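Local structure of 199aa long hypothetical Trp repressor binding protein (Sulfolobus tokodaii, 2ZKI) at residues F112-E124 with G159-E171. The protein is of uncharacterised function but probably binds FMN and reduces quinones, as flavodoxin-like relatives of the Trp repressor binding protein (WrbA) family do. Sequence-based numbering, arbitrary orientation.
Sequences FFTEASTVHGGHE and GPYGATHLGSKEE
Thr-114 and Ala-116, on strand 109-115 and its continuation, give their backbone N-H groups to the carbonyls of Ala-163 (Thr-114 N to Ala-163 O, 3.2 Å) and His-165, and Ala-116 O takes Gly-167 N in return, so residues 162-167 run alongside in the same direction, though only Ala-116 and Leu-166 form a beta bridge. The imidazole of His-123 reaches across from the following loop. Its NE2 donates to His-165 O at 3.1 Å, in the plane of its own ring but 54° out of the carbonyl plane, while Ala-116 N meets the same oxygen almost head-on. With CG anti to the carbonyl carbon (chi1 -79°), the ring lies over Ala-116 CB, brings CD2 to 3.4 Å from Thr-164 CB and sets CE1 against Leu-166 CD1. That leucine methyl also packs on Val-119 CA at 3.6 Å. Replacing His-123 with an alanine would probably leave His-165 O with one donor of the two and open a gap beside Thr-164 and Leu-166. Thr-114 and Thr-164 lie alongside each other, their CG2 methyls 3.6 Å apart, while their hydroxyls bond to Ser-78 and Gly-158. At the other end Glu-124 CB rests 3.6 Å from Tyr-161 CD1; the tyrosine hydroxyl bonds to His-136 of a third subunit and the Glu-124 carboxylate to Glu-124 N of a second. Glu-115 CG lies at the edge of the His-165 ring, whose ND1 bonds to Glu-176. The doubly gripped His-165 O thus ties the 162-167 run both to the chain leaving the flavodoxin-like sheet and to the His-123 loop.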
loop_
_atom_site.group_PDB
_atom_site.type_symbol
_atom_site.label_atom_id
_atom_site.label_comp_id
_atom_site.label_asym_id
_atom_site.label_seq_id
_atom_site.Cartn_x
_atom_site.Cartn_y
_atom_site.Cartn_z
ATOM N N PHE A 112 13.011 2.799 6.970
ATOM C CA PHE A 112 13.116 3.104 5.546
ATOM C C PHE A 112 13.259 4.591 5.261
ATOM O O PHE A 112 12.678 5.432 5.951
ATOM C CB PHE A 112 11.911 2.549 4.781
ATOM C CG PHE A 112 11.715 1.070 4.942
ATOM C CD1 PHE A 112 10.752 0.578 5.816
ATOM C CD2 PHE A 112 12.491 0.169 4.220
ATOM C CE1 PHE A 112 10.564 -0.791 5.971
ATOM C CE2 PHE A 112 12.314 -1.200 4.366
ATOM C CZ PHE A 112 11.347 -1.684 5.240
ATOM N N PHE A 113 14.037 4.896 4.225
ATOM C CA PHE A 113 14.224 6.263 3.752
ATOM C C PHE A 113 14.282 6.325 2.226
ATOM O O PHE A 113 14.667 5.358 1.566
ATOM C CB PHE A 113 15.459 6.909 4.392
ATOM C CG PHE A 113 16.765 6.229 4.061
ATOM C CD1 PHE A 113 17.162 5.075 4.736
ATOM C CD2 PHE A 113 17.622 6.770 3.105
ATOM C CE1 PHE A 113 18.378 4.461 4.445
ATOM C CE2 PHE A 113 18.839 6.162 2.806
ATOM C CZ PHE A 113 19.218 5.006 3.478
ATOM N N THR A 114 13.886 7.466 1.672
ATOM C CA THR A 114 13.767 7.618 0.226
ATOM C C THR A 114 14.018 9.061 -0.220
ATOM O O THR A 114 14.365 9.919 0.593
ATOM C CB THR A 114 12.394 7.081 -0.288
ATOM O OG1 THR A 114 12.411 6.993 -1.716
ATOM C CG2 THR A 114 11.231 7.967 0.159
ATOM N N GLU A 115 13.855 9.312 -1.517
ATOM C CA GLU A 115 14.100 10.619 -2.115
ATOM C C GLU A 115 13.262 10.744 -3.381
ATOM O O GLU A 115 13.125 9.782 -4.136
ATOM C CB GLU A 115 15.596 10.782 -2.430
ATOM C CG GLU A 115 15.996 12.080 -3.143
ATOM C CD GLU A 115 15.972 11.964 -4.668
ATOM O OE1 GLU A 115 16.380 10.903 -5.197
ATOM O OE2 GLU A 115 15.551 12.936 -5.338
ATOM N N ALA A 116 12.700 11.929 -3.601
ATOM C CA ALA A 116 11.928 12.220 -4.808
ATOM C C ALA A 116 12.162 13.654 -5.275
ATOM O O ALA A 116 12.375 14.558 -4.462
ATOM C CB ALA A 116 10.446 11.971 -4.569
ATOM N N SER A 117 12.116 13.852 -6.590
ATOM C CA SER A 117 12.337 15.169 -7.184
ATOM C C SER A 117 11.144 16.119 -6.989
ATOM O O SER A 117 11.335 17.295 -6.676
ATOM C CB SER A 117 12.706 15.038 -8.664
ATOM O OG SER A 117 11.763 14.238 -9.356
ATOM N N THR A 118 9.928 15.603 -7.170
ATOM C CA THR A 118 8.702 16.397 -6.997
ATOM C C THR A 118 8.133 16.279 -5.579
ATOM O O THR A 118 8.382 15.292 -4.885
ATOM C CB THR A 118 7.609 15.999 -8.014
ATOM O OG1 THR A 118 7.310 14.605 -7.875
ATOM C CG2 THR A 118 8.063 16.279 -9.438
ATOM N N VAL A 119 7.355 17.283 -5.173
ATOM C CA VAL A 119 6.856 17.415 -3.793
ATOM C C VAL A 119 6.034 16.214 -3.284
ATOM O O VAL A 119 6.144 15.838 -2.115
ATOM C CB VAL A 119 6.119 18.781 -3.569
ATOM C CG1 VAL A 119 4.807 18.845 -4.343
ATOM C CG2 VAL A 119 5.900 19.062 -2.085
ATOM N N HIS A 120 5.228 15.614 -4.155
ATOM C CA HIS A 120 4.488 14.399 -3.800
ATOM C C HIS A 120 4.681 13.304 -4.848
ATOM O O HIS A 120 3.717 12.666 -5.284
ATOM C CB HIS A 120 2.998 14.696 -3.582
ATOM C CG HIS A 120 2.736 15.904 -2.737
ATOM N ND1 HIS A 120 3.163 16.007 -1.430
ATOM C CD2 HIS A 120 2.086 17.059 -3.013
ATOM C CE1 HIS A 120 2.793 17.177 -0.940
ATOM N NE2 HIS A 120 2.137 17.834 -1.879
ATOM N N GLY A 121 5.937 13.089 -5.239
ATOM C CA GLY A 121 6.278 12.112 -6.267
ATOM C C GLY A 121 6.930 10.842 -5.754
ATOM O O GLY A 121 7.770 10.244 -6.440
ATOM N N GLY A 122 6.546 10.425 -4.548
ATOM C CA GLY A 122 7.007 9.156 -3.991
ATOM C C GLY A 122 7.764 9.269 -2.685
ATOM O O GLY A 122 8.594 8.414 -2.375
ATOM N N HIS A 123 7.474 10.316 -1.915
ATOM C CA HIS A 123 8.134 10.539 -0.626
ATOM C C HIS A 123 7.629 9.611 0.473
ATOM O O HIS A 123 8.330 9.365 1.455
ATOM C CB HIS A 123 7.975 11.993 -0.182
ATOM C CG HIS A 123 8.906 12.938 -0.870
ATOM N ND1 HIS A 123 8.500 13.779 -1.881
ATOM C CD2 HIS A 123 10.230 13.166 -0.697
ATOM C CE1 HIS A 123 9.532 14.492 -2.299
ATOM N NE2 HIS A 123 10.595 14.136 -1.598
ATOM N N GLU A 124 6.416 9.097 0.304
ATOM C CA GLU A 124 5.768 8.311 1.351
ATOM C C GLU A 124 5.276 6.935 0.897
ATOM O O GLU A 124 5.250 5.998 1.697
ATOM C CB GLU A 124 4.640 9.120 2.011
ATOM C CG GLU A 124 3.569 9.609 1.050
ATOM C CD GLU A 124 2.724 10.737 1.607
ATOM O OE1 GLU A 124 3.286 11.771 2.024
ATOM O OE2 GLU A 124 1.488 10.596 1.603
ATOM N N GLY A 159 9.331 13.147 6.826
ATOM C CA GLY A 159 7.950 12.884 7.217
ATOM C C GLY A 159 7.851 11.691 8.147
ATOM O O GLY A 159 8.869 11.096 8.495
ATOM N N PRO A 160 6.621 11.323 8.548
ATOM C CA PRO A 160 6.410 10.236 9.511
ATOM C C PRO A 160 6.843 8.860 9.001
ATOM O O PRO A 160 7.238 8.003 9.791
ATOM C CB PRO A 160 4.897 10.267 9.758
ATOM C CG PRO A 160 4.323 10.945 8.570
ATOM C CD PRO A 160 5.350 11.928 8.110
ATOM N N TYR A 161 6.775 8.669 7.687
ATOM C CA TYR A 161 7.128 7.400 7.058
ATOM C C TYR A 161 8.638 7.169 7.044
ATOM O O TYR A 161 9.095 6.034 7.178
ATOM C CB TYR A 161 6.551 7.336 5.640
ATOM C CG TYR A 161 5.038 7.376 5.605
ATOM C CD1 TYR A 161 4.354 8.588 5.520
ATOM C CD2 TYR A 161 4.290 6.200 5.667
ATOM C CE1 TYR A 161 2.963 8.628 5.491
ATOM C CE2 TYR A 161 2.900 6.229 5.640
ATOM C CZ TYR A 161 2.242 7.445 5.551
ATOM O OH TYR A 161 0.866 7.478 5.521
ATOM N N GLY A 162 9.401 8.250 6.890
ATOM C CA GLY A 162 10.860 8.187 6.911
ATOM C C GLY A 162 11.522 9.472 6.455
ATOM O O GLY A 162 10.849 10.407 6.010
ATOM N N ALA A 163 12.847 9.517 6.575
ATOM C CA ALA A 163 13.637 10.657 6.114
ATOM C C ALA A 163 13.683 10.708 4.590
ATOM O O ALA A 163 13.872 9.683 3.929
ATOM C CB ALA A 163 15.044 10.591 6.684
ATOM N N THR A 164 13.496 11.903 4.036
ATOM C CA THR A 164 13.532 12.087 2.587
ATOM C C THR A 164 14.291 13.348 2.197
ATOM O O THR A 164 14.633 14.169 3.050
ATOM C CB THR A 164 12.111 12.157 1.963
ATOM O OG1 THR A 164 11.426 13.320 2.444
ATOM C CG2 THR A 164 11.289 10.907 2.285
ATOM N N HIS A 165 14.559 13.481 0.900
ATOM C CA HIS A 165 15.077 14.715 0.324
ATOM C C HIS A 165 14.180 15.158 -0.824
ATOM O O HIS A 165 13.724 14.329 -1.618
ATOM C CB HIS A 165 16.516 14.536 -0.165
ATOM C CG HIS A 165 17.028 15.693 -0.969
ATOM N ND1 HIS A 165 17.390 16.894 -0.398
ATOM C CD2 HIS A 165 17.221 15.837 -2.302
ATOM C CE1 HIS A 165 17.791 17.725 -1.343
ATOM N NE2 HIS A 165 17.699 17.107 -2.508
ATOM N N LEU A 166 13.924 16.463 -0.896
ATOM C CA LEU A 166 13.110 17.044 -1.962
ATOM C C LEU A 166 13.984 17.728 -3.010
ATOM O O LEU A 166 14.877 18.507 -2.676
ATOM C CB LEU A 166 12.077 18.028 -1.393
ATOM C CG LEU A 166 11.248 18.861 -2.381
ATOM C CD1 LEU A 166 10.330 17.987 -3.211
ATOM C CD2 LEU A 166 10.449 19.938 -1.665
ATOM N N GLY A 167 13.716 17.424 -4.277
ATOM C CA GLY A 167 14.442 18.018 -5.397
ATOM C C GLY A 167 15.498 17.105 -5.992
ATOM O O GLY A 167 15.808 16.044 -5.435
ATOM N N SER A 168 16.050 17.528 -7.131
ATOM C CA SER A 168 17.108 16.784 -7.821
ATOM C C SER A 168 18.515 17.212 -7.377
ATOM O O SER A 168 19.518 16.690 -7.874
ATOM C CB SER A 168 16.953 16.897 -9.345
ATOM O OG SER A 168 16.842 18.249 -9.755
ATOM N N LYS A 169 18.572 18.155 -6.434
ATOM C CA LYS A 169 19.832 18.592 -5.822
ATOM C C LYS A 169 20.474 17.456 -5.027
ATOM O O LYS A 169 19.807 16.477 -4.680
ATOM C CB LYS A 169 19.595 19.800 -4.902
ATOM C CG LYS A 169 19.129 21.066 -5.621
ATOM C CD LYS A 169 18.574 22.097 -4.639
ATOM C CE LYS A 169 17.853 23.233 -5.364
ATOM N NZ LYS A 169 16.593 22.785 -6.039
ATOM N N GLU A 170 21.768 17.589 -4.745
ATOM C CA GLU A 170 22.493 16.591 -3.960
ATOM C C GLU A 170 22.626 16.997 -2.488
ATOM O O GLU A 170 22.595 16.142 -1.599
ATOM C CB GLU A 170 23.870 16.318 -4.575
ATOM C CG GLU A 170 24.533 15.033 -4.088
ATOM C CD GLU A 170 25.866 14.759 -4.767
ATOM O OE1 GLU A 170 26.756 15.640 -4.726
ATOM O OE2 GLU A 170 26.026 13.654 -5.336
ATOM N N GLU A 171 22.764 18.298 -2.236
ATOM C CA GLU A 171 22.974 18.814 -0.881
ATOM C C GLU A 171 21.673 18.858 -0.082
ATOM O O GLU A 171 20.671 19.411 -0.542
ATOM C CB GLU A 171 23.623 20.206 -0.914
ATOM C CG GLU A 171 25.046 20.249 -1.492
ATOM C CD GLU A 171 25.084 20.248 -3.022
ATOM O OE1 GLU A 171 24.199 20.870 -3.654
ATOM O OE2 GLU A 171 26.008 19.627 -3.594
HETATM O O HOH W 1 10.458 3.628 7.724
HETATM O O HOH W 2 8.340 10.372 4.230
#